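Local coordinates for dihydrodipicolinate synthase family protein (Sinorhizobium meliloti, PDB 4DNH), which is of unknown function but adopts a TIM-barrel fold and is probably related to dihydrodipicolinate synthases, at residues H42-D46 and P57-W61; R87-W93 and G118-H123; I135-Y139 and L155-L161; P185-L191 and V226-S232; G192-D196 and T320-K324. All coordinates share one frame; numbering follows the deposited sequence.

Contact 1: residues H42-D46 and P57-W61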
# COMPACT_ATOMS: atom_id res chain seq x y z
N HIS A 42 -4.48 5.11 1.94
CA HIS A 42 -5.68 5.19 1.10
C HIS A 42 -6.15 6.61 0.99
O HIS A 42 -5.65 7.51 1.69
CB HIS A 42 -6.78 4.31 1.71
CG HIS A 42 -7.34 4.86 2.99
ND1 HIS A 42 -6.73 4.71 4.17
CD2 HIS A 42 -8.50 5.59 3.24
CE1 HIS A 42 -7.46 5.30 5.13
NE2 HIS A 42 -8.54 5.84 4.56
N VAL A 43 -7.13 6.83 0.11
CA VAL A 43 -7.75 8.13 -0.12
C VAL A 43 -9.20 8.17 0.36
O VAL A 43 -9.97 7.26 0.09
CB VAL A 43 -7.73 8.50 -1.62
CG1 VAL A 43 -8.53 9.77 -1.88
CG2 VAL A 43 -6.30 8.69 -2.08
N VAL A 44 -9.57 9.24 1.07
CA VAL A 44 -10.96 9.47 1.44
C VAL A 44 -11.70 10.25 0.35
O VAL A 44 -11.34 11.42 0.04
CB VAL A 44 -11.08 10.21 2.78
CG1 VAL A 44 -12.55 10.31 3.23
CG2 VAL A 44 -10.24 9.49 3.82
N ALA A 45 -12.74 9.63 -0.22
CA ALA A 45 -13.59 10.34 -1.18
C ALA A 45 -14.51 11.37 -0.52
O ALA A 45 -14.84 11.26 0.67
CB ALA A 45 -14.39 9.36 -2.03
N ASP A 46 -14.95 12.35 -1.29
CA ASP A 46 -15.92 13.32 -0.79
C ASP A 46 -17.30 12.83 -1.21
O ASP A 46 -17.62 12.84 -2.40
CB ASP A 46 -15.62 14.70 -1.37
CG ASP A 46 -16.68 15.74 -1.01
OD1 ASP A 46 -17.57 15.41 -0.19
OD2 ASP A 46 -16.61 16.89 -1.53
N PRO A 57 -12.91 11.17 -9.76
CA PRO A 57 -12.95 11.19 -8.30
C PRO A 57 -13.16 12.59 -7.71
O PRO A 57 -12.91 13.59 -8.38
CB PRO A 57 -11.57 10.67 -7.93
CG PRO A 57 -10.69 11.26 -9.00
CD PRO A 57 -11.53 11.30 -10.26
N ALA A 58 -13.64 12.63 -6.47
CA ALA A 58 -13.76 13.86 -5.70
C ALA A 58 -13.25 13.51 -4.33
O ALA A 58 -13.76 12.57 -3.70
CB ALA A 58 -15.20 14.30 -5.63
N ILE A 59 -12.24 14.24 -3.87
CA ILE A 59 -11.48 13.84 -2.69
C ILE A 59 -11.79 14.74 -1.50
O ILE A 59 -11.96 15.95 -1.64
CB ILE A 59 -9.96 13.82 -2.99
CG1 ILE A 59 -9.65 12.76 -4.06
CG2 ILE A 59 -9.14 13.58 -1.73
CD1 ILE A 59 -8.28 12.88 -4.70
N ASP A 60 -11.89 14.13 -0.33
CA ASP A 60 -11.96 14.90 0.90
C ASP A 60 -10.53 15.11 1.39
O ASP A 60 -9.96 14.24 2.02
CB ASP A 60 -12.79 14.13 1.92
CG ASP A 60 -12.92 14.86 3.23
OD1 ASP A 60 -12.27 15.91 3.41
OD2 ASP A 60 -13.68 14.39 4.10
N TRP A 61 -9.95 16.26 1.09
CA TRP A 61 -8.56 16.55 1.51
C TRP A 61 -8.30 16.51 2.99
O TRP A 61 -7.31 15.93 3.44
CB TRP A 61 -8.11 17.87 0.92
CG TRP A 61 -8.21 17.83 -0.58
CD1 TRP A 61 -9.14 18.48 -1.38
CD2 TRP A 61 -7.38 17.04 -1.50
NE1 TRP A 61 -8.92 18.19 -2.71
CE2 TRP A 61 -7.88 17.32 -2.84
CE3 TRP A 61 -6.30 16.19 -1.35
CZ2 TRP A 61 -7.32 16.75 -3.97
CZ3 TRP A 61 -5.73 15.62 -2.49
CH2 TRP A 61 -6.24 15.89 -3.77
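Two backbone hydrogen bonds tie Val44 and Asp46 to Asp60 and Ala58. Asp60 N donates to Val44 O (2.8 Å, angle at the hydrogen 159°), and Asp46 N reaches Ala58 O at 2.7 Å, approaching from above that carbonyl's plane. Between these bonds Ala45 and Ile59 form a single beta bridge, and Ala45 CA comes 3.4 Å from Ala58 O in a CA-H...O contact. The two aspartates point toward the facing backbone, yet their carboxylates are engaged locally: Asp46 OD1 accepts from Leu48 N, while Asp60, the N-cap of helix 61-73, holds Arg63 N weakly through OD1.

Packing takes over toward Val43. Its CG1, turned anti to the backbone N (chi1 173°), lies 3.9 Å from Ile59 CG1, the two side chains crossing at about a right angle. Ile59 CG2 rests 3.6 Å from Val44 O and also lies over one face of the Trp61 ring, near the rim.

The bridge thus pinches the loop between strand 37-40 and helix 61-73 at its base. Thr64 of that helix bonds Val44 N through OG1, and helix 93-108 lies against the same patch, with Leu99 touching Val43 and Trp61 and with Arg102 in a cation-pi contact with Trp61.

Contact 2: residues R87-W93 and G118-H123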
# COMPACT_ATOMS: atom_id res chain seq x y z
N ARG A 87 -4.21 4.56 -7.29
CA ARG A 87 -3.42 5.02 -8.43
C ARG A 87 -3.64 4.10 -9.64
O ARG A 87 -3.60 2.86 -9.50
CB ARG A 87 -1.94 5.04 -8.04
CG ARG A 87 -1.02 5.74 -9.04
CD ARG A 87 -1.11 7.25 -8.89
NE ARG A 87 -0.10 7.92 -9.69
CZ ARG A 87 1.07 8.36 -9.24
NH1 ARG A 87 1.91 8.94 -10.08
NH2 ARG A 87 1.42 8.22 -7.95
N GLY A 88 -3.86 4.68 -10.81
CA GLY A 88 -4.09 3.89 -12.04
C GLY A 88 -5.44 3.17 -12.14
O GLY A 88 -5.78 2.64 -13.19
N MSE A 89 -6.21 3.17 -11.04
CA MSE A 89 -7.47 2.43 -10.94
C MSE A 89 -8.49 3.29 -10.19
O MSE A 89 -9.10 2.86 -9.20
CB MSE A 89 -7.18 1.09 -10.26
CG MSE A 89 -8.17 -0.01 -10.70
SE MSE A 89 -8.03 -1.63 -9.57
CE MSE A 89 -9.81 -1.71 -8.73
N GLY A 90 -8.66 4.52 -10.67
CA GLY A 90 -9.54 5.49 -10.02
C GLY A 90 -8.90 6.85 -9.72
O GLY A 90 -9.58 7.89 -9.77
N LEU A 91 -7.62 6.85 -9.38
CA LEU A 91 -6.93 8.09 -9.06
C LEU A 91 -6.04 8.51 -10.22
O LEU A 91 -4.97 7.95 -10.40
CB LEU A 91 -6.12 7.93 -7.77
CG LEU A 91 -5.53 9.23 -7.21
CD1 LEU A 91 -6.61 10.00 -6.48
CD2 LEU A 91 -4.35 9.00 -6.29
N GLY A 92 -6.48 9.47 -11.01
CA GLY A 92 -5.67 9.93 -12.14
C GLY A 92 -4.40 10.64 -11.68
O GLY A 92 -4.22 10.93 -10.48
N TRP A 93 -3.53 10.92 -12.63
CA TRP A 93 -2.32 11.68 -12.36
C TRP A 93 -2.60 13.05 -11.78
O TRP A 93 -1.98 13.42 -10.79
CB TRP A 93 -1.43 11.73 -13.60
CG TRP A 93 -0.28 12.71 -13.51
CD1 TRP A 93 0.05 13.70 -14.43
CD2 TRP A 93 0.74 12.83 -12.45
NE1 TRP A 93 1.15 14.40 -14.03
CE2 TRP A 93 1.61 13.93 -12.85
CE3 TRP A 93 0.99 12.17 -11.25
CZ2 TRP A 93 2.70 14.34 -12.08
CZ3 TRP A 93 2.08 12.59 -10.48
CH2 TRP A 93 2.91 13.65 -10.89
N GLY A 118 4.89 8.22 -5.18
CA GLY A 118 4.84 7.42 -6.39
C GLY A 118 4.91 8.23 -7.67
O GLY A 118 4.05 9.09 -7.93
N ALA A 119 5.93 7.94 -8.47
CA ALA A 119 6.15 8.58 -9.78
C ALA A 119 6.09 7.53 -10.88
O ALA A 119 6.76 6.48 -10.81
CB ALA A 119 7.48 9.30 -9.81
N GLY A 120 5.29 7.80 -11.90
CA GLY A 120 5.09 6.81 -12.94
C GLY A 120 4.79 7.38 -14.29
O GLY A 120 5.29 8.44 -14.68
N THR A 121 3.92 6.68 -15.00
CA THR A 121 3.62 6.91 -16.39
C THR A 121 2.10 7.02 -16.60
O THR A 121 1.62 7.30 -17.70
CB THR A 121 4.25 5.76 -17.21
OG1 THR A 121 5.44 6.23 -17.86
CG2 THR A 121 3.27 5.18 -18.23
N ASP A 122 1.35 6.84 -15.51
CA ASP A 122 -0.12 6.72 -15.55
C ASP A 122 -0.92 7.79 -16.33
O ASP A 122 -2.11 7.60 -16.56
CB ASP A 122 -0.71 6.50 -14.14
CG ASP A 122 -0.13 7.45 -13.09
OD1 ASP A 122 1.10 7.68 -13.07
OD2 ASP A 122 -0.91 7.95 -12.26
N HIS A 123 -0.29 8.88 -16.74
CA HIS A 123 -0.99 9.85 -17.60
C HIS A 123 -0.88 9.51 -19.07
O HIS A 123 -1.37 10.25 -19.93
CB HIS A 123 -0.50 11.27 -17.34
CG HIS A 123 0.93 11.50 -17.71
ND1 HIS A 123 1.95 11.12 -16.94
CD2 HIS A 123 1.49 12.09 -18.84
CE1 HIS A 123 3.11 11.44 -17.53
NE2 HIS A 123 2.83 12.04 -18.69
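Arg87 reaches across to Gly118 and Asp122, and both are met at the edge of its guanidinium, near the plane. Arg87 NE donates to Asp122 OD2 at 2.7 Å, nearly straight, which makes this the short arm of a salt bridge; the second arm, from Arg87 NH1 to Asp122 OD1 (3.3 Å), is weak. The guanidinium and carboxylate planes stand 52° apart, and OD2 is met from above the carboxylate plane. At the far end Arg87 NH2 (2.8 Å) and NH1 (3.0 Å) both grip Gly118 O, from the same face of that carbonyl. A bend at chi2 (78°) swings the arginine chain round to this position. The missing side chain of Gly118 matters, since a CB would fall about 3.1 Å from Arg87 NH2.

Beside the ion pair, Trp93 CD1 touches His123 CB at 3.8 Å, with His123 ND1 over one face of the indole; the rings meet obliquely, their planes 36° apart.

A second shell fixes the first. Ser81 O takes a further bond from Arg87 NH2, and Gln142 of helix 132-148 donates through NE2 to Asp122 OD1 and His123 ND1, while its OE1 accepts from Gly120 N.

Residues 87-93 follow strand 77-80 and residues 118-123 run from the end of strand 115-119 into its loop, at the C-terminal end of a TIM barrel, where active sites of this fold are found.

Contact 3: residues I135-Y139 and L155-L161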
# COMPACT_ATOMS: atom_id res chain seq x y z
N ILE A 135 7.78 7.43 -23.35
CA ILE A 135 7.74 6.83 -22.02
C ILE A 135 8.72 7.55 -21.10
O ILE A 135 8.38 7.87 -19.96
CB ILE A 135 8.02 5.30 -22.05
CG1 ILE A 135 6.82 4.54 -22.65
CG2 ILE A 135 8.34 4.76 -20.66
CD1 ILE A 135 7.17 3.23 -23.34
N LEU A 136 9.92 7.83 -21.60
CA LEU A 136 10.90 8.58 -20.82
C LEU A 136 10.38 9.96 -20.47
O LEU A 136 10.56 10.43 -19.34
CB LEU A 136 12.23 8.69 -21.55
CG LEU A 136 13.01 7.38 -21.62
CD1 LEU A 136 14.15 7.48 -22.64
CD2 LEU A 136 13.49 6.95 -20.24
N ALA A 137 9.73 10.60 -21.43
CA ALA A 137 9.12 11.91 -21.23
C ALA A 137 8.06 11.84 -20.12
O ALA A 137 7.99 12.71 -19.25
CB ALA A 137 8.53 12.44 -22.53
N ALA A 138 7.26 10.77 -20.14
CA ALA A 138 6.24 10.55 -19.12
C ALA A 138 6.85 10.44 -17.71
O ALA A 138 6.43 11.16 -16.80
CB ALA A 138 5.42 9.33 -19.47
N TYR A 139 7.85 9.58 -17.55
CA TYR A 139 8.57 9.45 -16.28
C TYR A 139 9.18 10.77 -15.80
O TYR A 139 8.95 11.18 -14.66
CB TYR A 139 9.70 8.42 -16.38
CG TYR A 139 9.30 7.01 -16.03
CD1 TYR A 139 8.84 6.68 -14.75
CD2 TYR A 139 9.39 6.01 -16.97
CE1 TYR A 139 8.47 5.38 -14.44
CE2 TYR A 139 9.02 4.70 -16.68
CZ TYR A 139 8.57 4.39 -15.42
OH TYR A 139 8.21 3.09 -15.15
N LEU A 155 9.54 4.79 -7.57
CA LEU A 155 9.46 4.71 -9.01
C LEU A 155 8.53 3.57 -9.42
O LEU A 155 8.86 2.39 -9.27
CB LEU A 155 10.84 4.56 -9.63
CG LEU A 155 10.94 4.69 -11.14
CD1 LEU A 155 10.48 6.07 -11.57
CD2 LEU A 155 12.37 4.43 -11.59
N MSE A 156 7.35 3.94 -9.91
CA MSE A 156 6.30 2.97 -10.20
C MSE A 156 6.51 2.30 -11.53
O MSE A 156 7.18 2.85 -12.42
CB MSE A 156 4.96 3.70 -10.12
CG MSE A 156 4.63 3.97 -8.65
SE MSE A 156 2.94 4.97 -8.53
CE MSE A 156 1.69 3.46 -8.28
N ALA A 157 5.94 1.10 -11.67
CA ALA A 157 5.98 0.37 -12.92
C ALA A 157 5.05 1.07 -13.91
O ALA A 157 4.13 1.77 -13.50
CB ALA A 157 5.56 -1.07 -12.71
N SER A 158 5.32 0.89 -15.19
CA SER A 158 4.66 1.66 -16.23
C SER A 158 3.82 0.79 -17.19
O SER A 158 4.33 -0.16 -17.81
CB SER A 158 5.72 2.49 -16.98
OG SER A 158 5.35 2.83 -18.31
N ARG A 159 2.54 1.13 -17.27
CA ARG A 159 1.55 0.45 -18.12
C ARG A 159 2.01 0.51 -19.60
O ARG A 159 2.02 -0.51 -20.28
CB ARG A 159 0.19 1.17 -17.96
CG ARG A 159 -1.05 0.38 -17.50
CD ARG A 159 -0.89 -0.18 -16.10
NE ARG A 159 -1.93 0.07 -15.06
CZ ARG A 159 -3.08 0.74 -15.13
NH1 ARG A 159 -3.82 0.84 -14.03
NH2 ARG A 159 -3.52 1.30 -16.27
N ALA A 160 2.43 1.69 -20.07
CA ALA A 160 2.79 1.89 -21.48
C ALA A 160 4.05 1.13 -21.89
O ALA A 160 4.17 0.67 -23.04
CB ALA A 160 2.96 3.38 -21.78
N LEU A 161 4.98 1.00 -20.95
CA LEU A 161 6.22 0.26 -21.15
C LEU A 161 5.97 -1.26 -21.21
O LEU A 161 6.52 -1.93 -22.09
CB LEU A 161 7.25 0.63 -20.08
CG LEU A 161 8.64 -0.03 -20.14
CD1 LEU A 161 9.44 0.36 -21.38
CD2 LEU A 161 9.42 0.28 -18.88
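Tyr139 and Ile135, one helical turn apart, press their side chains into the 155-161 segment. Leu155 CD1 lies 3.6 Å from both Tyr139 CE1 and Tyr139 CD1, approaching the ring obliquely, the two side chains crossing at about a right angle. One turn earlier, Ile135 CD1 reaches Leu161 CA at 3.8 Å, and Ile135 CG1 meets Ala160 CB at 4.1 Å.

The polar edge begins at the phenol. Tyr139 OH donates to Met156 O (2.9 Å), lying in the carbonyl plane with a C=O...O angle of 153°, and the acceptor sits at the ring's edge. Packing around the hydroxyl is tight, for Ser158 CB approaches Tyr139 OH to 3.1 Å. Putting a phenylalanine here would probably keep the contact with Leu155 but leave Met156 O without this donor. Ser158 itself is turned with OG anti to its own N (chi1 155°), which lets OG accept from Leu161 N at 3.2 Å as the N-cap of helix 159-164.

Helix 132-148 is the crossover of a beta-alpha-beta unit between strands 115-119 and 153-155. Its inward-facing side chains here clasp the exit of the second strand, the helix-on-barrel packing of a TIM barrel.

Contact 4: residues P185-L191 and V226-S232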
# COMPACT_ATOMS: atom_id res chain seq x y z
N PRO A 185 18.12 9.06 -4.20
CA PRO A 185 17.77 7.64 -4.20
C PRO A 185 16.27 7.38 -4.27
O PRO A 185 15.47 8.12 -3.70
CB PRO A 185 18.37 7.14 -2.88
CG PRO A 185 19.60 7.98 -2.72
CD PRO A 185 19.24 9.34 -3.27
N VAL A 186 15.93 6.32 -4.98
CA VAL A 186 14.58 5.96 -5.36
C VAL A 186 14.24 4.57 -4.78
O VAL A 186 15.14 3.77 -4.50
CB VAL A 186 14.52 5.95 -6.91
CG1 VAL A 186 13.82 4.72 -7.47
CG2 VAL A 186 13.91 7.23 -7.43
N ILE A 187 12.96 4.31 -4.57
CA ILE A 187 12.50 2.98 -4.25
C ILE A 187 11.76 2.44 -5.47
O ILE A 187 10.73 2.99 -5.87
CB ILE A 187 11.53 2.97 -3.05
CG1 ILE A 187 12.24 3.41 -1.78
CG2 ILE A 187 10.91 1.59 -2.88
CD1 ILE A 187 11.29 3.72 -0.64
N ILE A 188 12.31 1.39 -6.07
CA ILE A 188 11.74 0.81 -7.27
C ILE A 188 10.59 -0.11 -6.90
O ILE A 188 10.68 -0.92 -5.98
CB ILE A 188 12.79 0.03 -8.08
CG1 ILE A 188 13.79 1.01 -8.72
CG2 ILE A 188 12.13 -0.83 -9.15
CD1 ILE A 188 14.85 0.36 -9.58
N HIS A 189 9.50 0.01 -7.64
CA HIS A 189 8.34 -0.79 -7.36
C HIS A 189 8.05 -1.79 -8.45
O HIS A 189 7.80 -1.44 -9.61
CB HIS A 189 7.17 0.12 -7.09
CG HIS A 189 5.94 -0.61 -6.62
ND1 HIS A 189 4.71 -0.07 -6.71
CD2 HIS A 189 5.78 -1.88 -6.07
CE1 HIS A 189 3.81 -0.94 -6.23
NE2 HIS A 189 4.47 -2.05 -5.84
N TRP A 190 8.13 -3.07 -8.07
CA TRP A 190 7.70 -4.18 -8.90
C TRP A 190 6.33 -4.62 -8.45
O TRP A 190 6.18 -5.35 -7.47
CB TRP A 190 8.70 -5.32 -8.79
CG TRP A 190 8.44 -6.42 -9.77
CD1 TRP A 190 7.38 -6.54 -10.67
CD2 TRP A 190 9.22 -7.65 -9.96
NE1 TRP A 190 7.46 -7.70 -11.38
CE2 TRP A 190 8.55 -8.41 -11.00
CE3 TRP A 190 10.38 -8.16 -9.39
CZ2 TRP A 190 9.03 -9.64 -11.44
CZ3 TRP A 190 10.86 -9.39 -9.84
CH2 TRP A 190 10.20 -10.12 -10.84
N LEU A 191 5.31 -4.14 -9.16
CA LEU A 191 3.90 -4.40 -8.87
C LEU A 191 3.42 -5.59 -9.70
O LEU A 191 3.47 -5.54 -10.93
CB LEU A 191 3.09 -3.15 -9.22
CG LEU A 191 1.59 -2.96 -8.91
CD1 LEU A 191 1.29 -3.13 -7.43
CD2 LEU A 191 1.14 -1.58 -9.38
N VAL A 226 19.48 3.96 -5.91
CA VAL A 226 18.36 3.10 -5.49
C VAL A 226 18.40 2.82 -3.99
O VAL A 226 19.22 2.04 -3.52
CB VAL A 226 18.32 1.78 -6.32
CG1 VAL A 226 17.28 0.81 -5.77
CG2 VAL A 226 18.03 2.07 -7.79
N ASP A 227 17.50 3.46 -3.25
CA ASP A 227 17.36 3.21 -1.81
C ASP A 227 16.81 1.81 -1.56
O ASP A 227 17.27 1.12 -0.66
CB ASP A 227 16.46 4.28 -1.17
CG ASP A 227 16.20 4.03 0.32
OD1 ASP A 227 17.10 4.32 1.15
OD2 ASP A 227 15.08 3.59 0.67
N GLY A 228 15.84 1.39 -2.37
CA GLY A 228 15.28 0.04 -2.23
C GLY A 228 14.38 -0.47 -3.35
O GLY A 228 14.15 0.22 -4.34
N ILE A 229 13.90 -1.70 -3.19
CA ILE A 229 12.90 -2.27 -4.10
C ILE A 229 11.72 -2.79 -3.30
O ILE A 229 11.91 -3.43 -2.25
CB ILE A 229 13.49 -3.37 -5.05
CG1 ILE A 229 12.39 -4.24 -5.64
CG2 ILE A 229 14.49 -4.27 -4.35
CD1 ILE A 229 12.73 -4.84 -6.98
N LYS A 230 10.51 -2.45 -3.75
CA LYS A 230 9.28 -3.01 -3.19
C LYS A 230 8.75 -4.06 -4.15
O LYS A 230 8.45 -3.77 -5.31
CB LYS A 230 8.21 -1.94 -2.98
CG LYS A 230 6.85 -2.50 -2.61
CD LYS A 230 5.75 -1.44 -2.58
CE LYS A 230 4.39 -2.09 -2.38
NZ LYS A 230 3.24 -1.15 -2.25
N ILE A 231 8.61 -5.28 -3.65
CA ILE A 231 8.08 -6.35 -4.46
C ILE A 231 6.66 -6.69 -4.00
O ILE A 231 6.42 -6.89 -2.79
CB ILE A 231 9.05 -7.55 -4.52
CG1 ILE A 231 8.70 -8.46 -5.69
CG2 ILE A 231 9.12 -8.30 -3.19
CD1 ILE A 231 9.76 -9.49 -6.03
N SER A 232 5.74 -6.71 -4.97
CA SER A 232 4.33 -6.96 -4.75
C SER A 232 3.86 -8.09 -5.66
O SER A 232 3.00 -7.90 -6.52
CB SER A 232 3.52 -5.71 -5.05
OG SER A 232 3.65 -4.76 -4.02
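Strands 186-191 and 228-232 run parallel, their axes 22° apart, and the backbone pairing is regular from Ile188 and Gly228 to Ser232. Ile188 N donates to Gly228 O (2.8 Å) and Lys230 N to Ile188 O (2.7 Å). On the face bearing Ile188 and Trp190, Trp190 CE3 touches Ile231 CD1 at 3.7 Å and Ile188 CD1 meets Val226 CG2 at 4.0 Å; helices 168-181, 208-221 and 236-243 cover this side.

These are the fifth and sixth strands of the eight-stranded barrel, joined through helix 208-221 in a beta-alpha-beta unit. Dihydrodipicolinate synthases carry their Schiff-base lysine on the sixth strand, but whether Lys230 acts likewise is not established.

Inside the barrel, Lys230 runs extended alongside His189, its CD 3.8 Å from the centroid over one ring face, a CH-pi contact. Lys230 NZ and Ser232 OG both bind a glycerol, probably from the crystallisation liquor. With an alanine for Lys230 the methylenes over the imidazole are gone, and the ring would probably turn more freely, the glycerol losing one partner.

At the start the pairing is looser. A beta bulge shifts the register between Val186 and Ile187, and Val186 O is shared between Gly228 N (3.3 Å) and, weakly, Asp227 N. The partly exposed Pro185 and Asp227 meet there, 3.8 Å between CB atoms, while Tyr253 and Arg152 hold Asp227 OD2.

Contact 5: residues G192-D196 and T320-K324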
# COMPACT_ATOMS: atom_id res chain seq x y z
N GLY A 192 2.95 -6.66 -9.05
CA GLY A 192 2.47 -7.86 -9.76
C GLY A 192 1.13 -7.73 -10.48
O GLY A 192 0.36 -6.80 -10.21
N GLU A 193 0.85 -8.66 -11.39
CA GLU A 193 -0.35 -8.62 -12.24
C GLU A 193 -1.69 -8.82 -11.52
O GLU A 193 -2.75 -8.49 -12.07
CB GLU A 193 -0.25 -9.58 -13.45
CG GLU A 193 0.37 -10.94 -13.20
CD GLU A 193 1.88 -10.94 -13.43
OE1 GLU A 193 2.63 -11.03 -12.44
OE2 GLU A 193 2.31 -10.83 -14.60
N MSE A 194 -1.65 -9.34 -10.30
CA MSE A 194 -2.88 -9.51 -9.53
C MSE A 194 -3.34 -8.16 -9.03
O MSE A 194 -4.54 -7.95 -8.80
CB MSE A 194 -2.69 -10.50 -8.39
CG MSE A 194 -1.35 -11.18 -8.60
SE MSE A 194 0.00 -10.22 -7.54
CE MSE A 194 0.02 -11.80 -6.37
N PHE A 195 -2.40 -7.24 -8.87
CA PHE A 195 -2.70 -5.87 -8.53
C PHE A 195 -3.00 -5.02 -9.78
O PHE A 195 -3.92 -4.17 -9.77
CB PHE A 195 -1.57 -5.25 -7.69
CG PHE A 195 -1.39 -5.89 -6.34
CD1 PHE A 195 -2.28 -5.64 -5.31
CD2 PHE A 195 -0.33 -6.76 -6.11
CE1 PHE A 195 -2.12 -6.23 -4.06
CE2 PHE A 195 -0.15 -7.35 -4.87
CZ PHE A 195 -1.05 -7.08 -3.84
N ASP A 196 -2.25 -5.27 -10.85
CA ASP A 196 -2.46 -4.57 -12.11
C ASP A 196 -2.25 -5.52 -13.28
O ASP A 196 -1.11 -5.85 -13.63
CB ASP A 196 -1.54 -3.35 -12.23
CG ASP A 196 -2.10 -2.27 -13.15
OD1 ASP A 196 -2.80 -2.59 -14.14
OD2 ASP A 196 -1.84 -1.08 -12.87
N THR A 320 -7.72 -9.95 -5.86
CA THR A 320 -6.86 -9.17 -4.97
C THR A 320 -6.86 -7.66 -5.20
O THR A 320 -6.64 -6.89 -4.26
CB THR A 320 -5.44 -9.75 -5.00
OG1 THR A 320 -5.49 -11.04 -4.41
CG2 THR A 320 -4.47 -8.91 -4.20
N ARG A 321 -7.14 -7.24 -6.43
CA ARG A 321 -7.11 -5.82 -6.76
C ARG A 321 -8.14 -5.00 -5.96
O ARG A 321 -8.10 -3.76 -5.97
CB ARG A 321 -7.22 -5.59 -8.27
CG ARG A 321 -8.54 -6.02 -8.92
CD ARG A 321 -8.45 -5.84 -10.43
NE ARG A 321 -9.65 -6.26 -11.16
CZ ARG A 321 -10.01 -7.53 -11.36
NH1 ARG A 321 -9.28 -8.52 -10.86
NH2 ARG A 321 -11.12 -7.83 -12.02
N PHE A 322 -9.04 -5.68 -5.25
CA PHE A 322 -10.12 -5.02 -4.51
C PHE A 322 -9.81 -4.93 -3.03
O PHE A 322 -10.67 -4.54 -2.25
CB PHE A 322 -11.47 -5.72 -4.74
CG PHE A 322 -11.94 -5.68 -6.18
CD1 PHE A 322 -11.97 -4.47 -6.88
CD2 PHE A 322 -12.35 -6.84 -6.83
CE1 PHE A 322 -12.40 -4.43 -8.21
CE2 PHE A 322 -12.76 -6.80 -8.16
CZ PHE A 322 -12.78 -5.59 -8.85
N TYR A 323 -8.58 -5.25 -2.65
CA TYR A 323 -8.17 -5.09 -1.26
C TYR A 323 -8.45 -3.71 -0.69
O TYR A 323 -8.71 -3.57 0.50
CB TYR A 323 -6.69 -5.42 -1.09
CG TYR A 323 -5.72 -4.38 -1.60
CD1 TYR A 323 -5.25 -4.43 -2.91
CD2 TYR A 323 -5.23 -3.38 -0.76
CE1 TYR A 323 -4.33 -3.48 -3.37
CE2 TYR A 323 -4.33 -2.44 -1.22
CZ TYR A 323 -3.90 -2.49 -2.52
OH TYR A 323 -3.00 -1.58 -2.99
N LYS A 324 -8.41 -2.68 -1.54
CA LYS A 324 -8.53 -1.32 -1.06
C LYS A 324 -9.88 -1.11 -0.39
O LYS A 324 -10.02 -0.30 0.54
CB LYS A 324 -8.31 -0.32 -2.18
CG LYS A 324 -7.01 -0.56 -2.93
CD LYS A 324 -7.26 -0.34 -4.40
CE LYS A 324 -6.16 -0.92 -5.24
NZ LYS A 324 -6.83 -1.44 -6.45
O HOH W 1 -4.64 -3.17 -7.07
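At the mouth of the TIM barrel, the loop leaving strand 186-191 meets the 3-10 turn 320-322 and the start of helix 323-333 through the ring of Phe195, which lies against Thr320 and Tyr323. Phe195 CD1 comes 3.6 Å from Tyr323 CE1; the ring planes stand 87° apart, with Tyr323 CD1 near the plane of the Phe195 ring, at its edge. On the same flank Thr320 CG2 is 3.6 Å from Phe195 CE1. Although its CB points away from the helix, Phe195 has CG anti to the carbonyl carbon (chi1 -65°), and this carries the ring back toward Tyr323.

The polar link is indirect. One water donates to Phe195 O (3.0 Å) and accepts from Lys324 NZ (2.9 Å). Lys324 NZ also donates to Arg321 O, at 2.7 Å and in the carbonyl plane, which ties the ammonium to its own segment. Gly192 O receives both Phe195 N and Asp196 N, holding the turn that presents the phenylalanine.

Tyr323 OH bonds Asp83 and Thr84 from the loop after strand 77-80, and its ring stacks on Phe316; the Phe195 side chain comes within about 4 Å, nearest atoms, of a glycerol probably from the crystallisation liquor. Gly192 pairs with Ser232 at the end of strand 226-232, while Asp196 forms a salt bridge with Arg159 of helix 159-164.

Contacts 1 to 4 follow one another along the chain, round one TIM barrel; contact 5 interleaves with contact 4 and brings helix 323-333 back to the loop after strand 186-191. Contacts 1 and 2 touch where Ile59 packs on Leu91. Contacts 2 and 3, with centres about 10 Å apart, share the seam between strands 115-119 and 153-155, joined by a probable hydrogen bond from Met156 N to Ala119 O. Contacts 3 and 4 meet where Leu155 pairs with Ile187 and His189. Contact 5 touches contacts 2, 3 and 4. Contact 1 lies about 26 Å from contact 4, centre to centre, across the chain's centre. Contacts 1, 2, 3 and 5 involve segments at or beyond the C-terminal ends of barrel strands, while contact 4 runs along two strands.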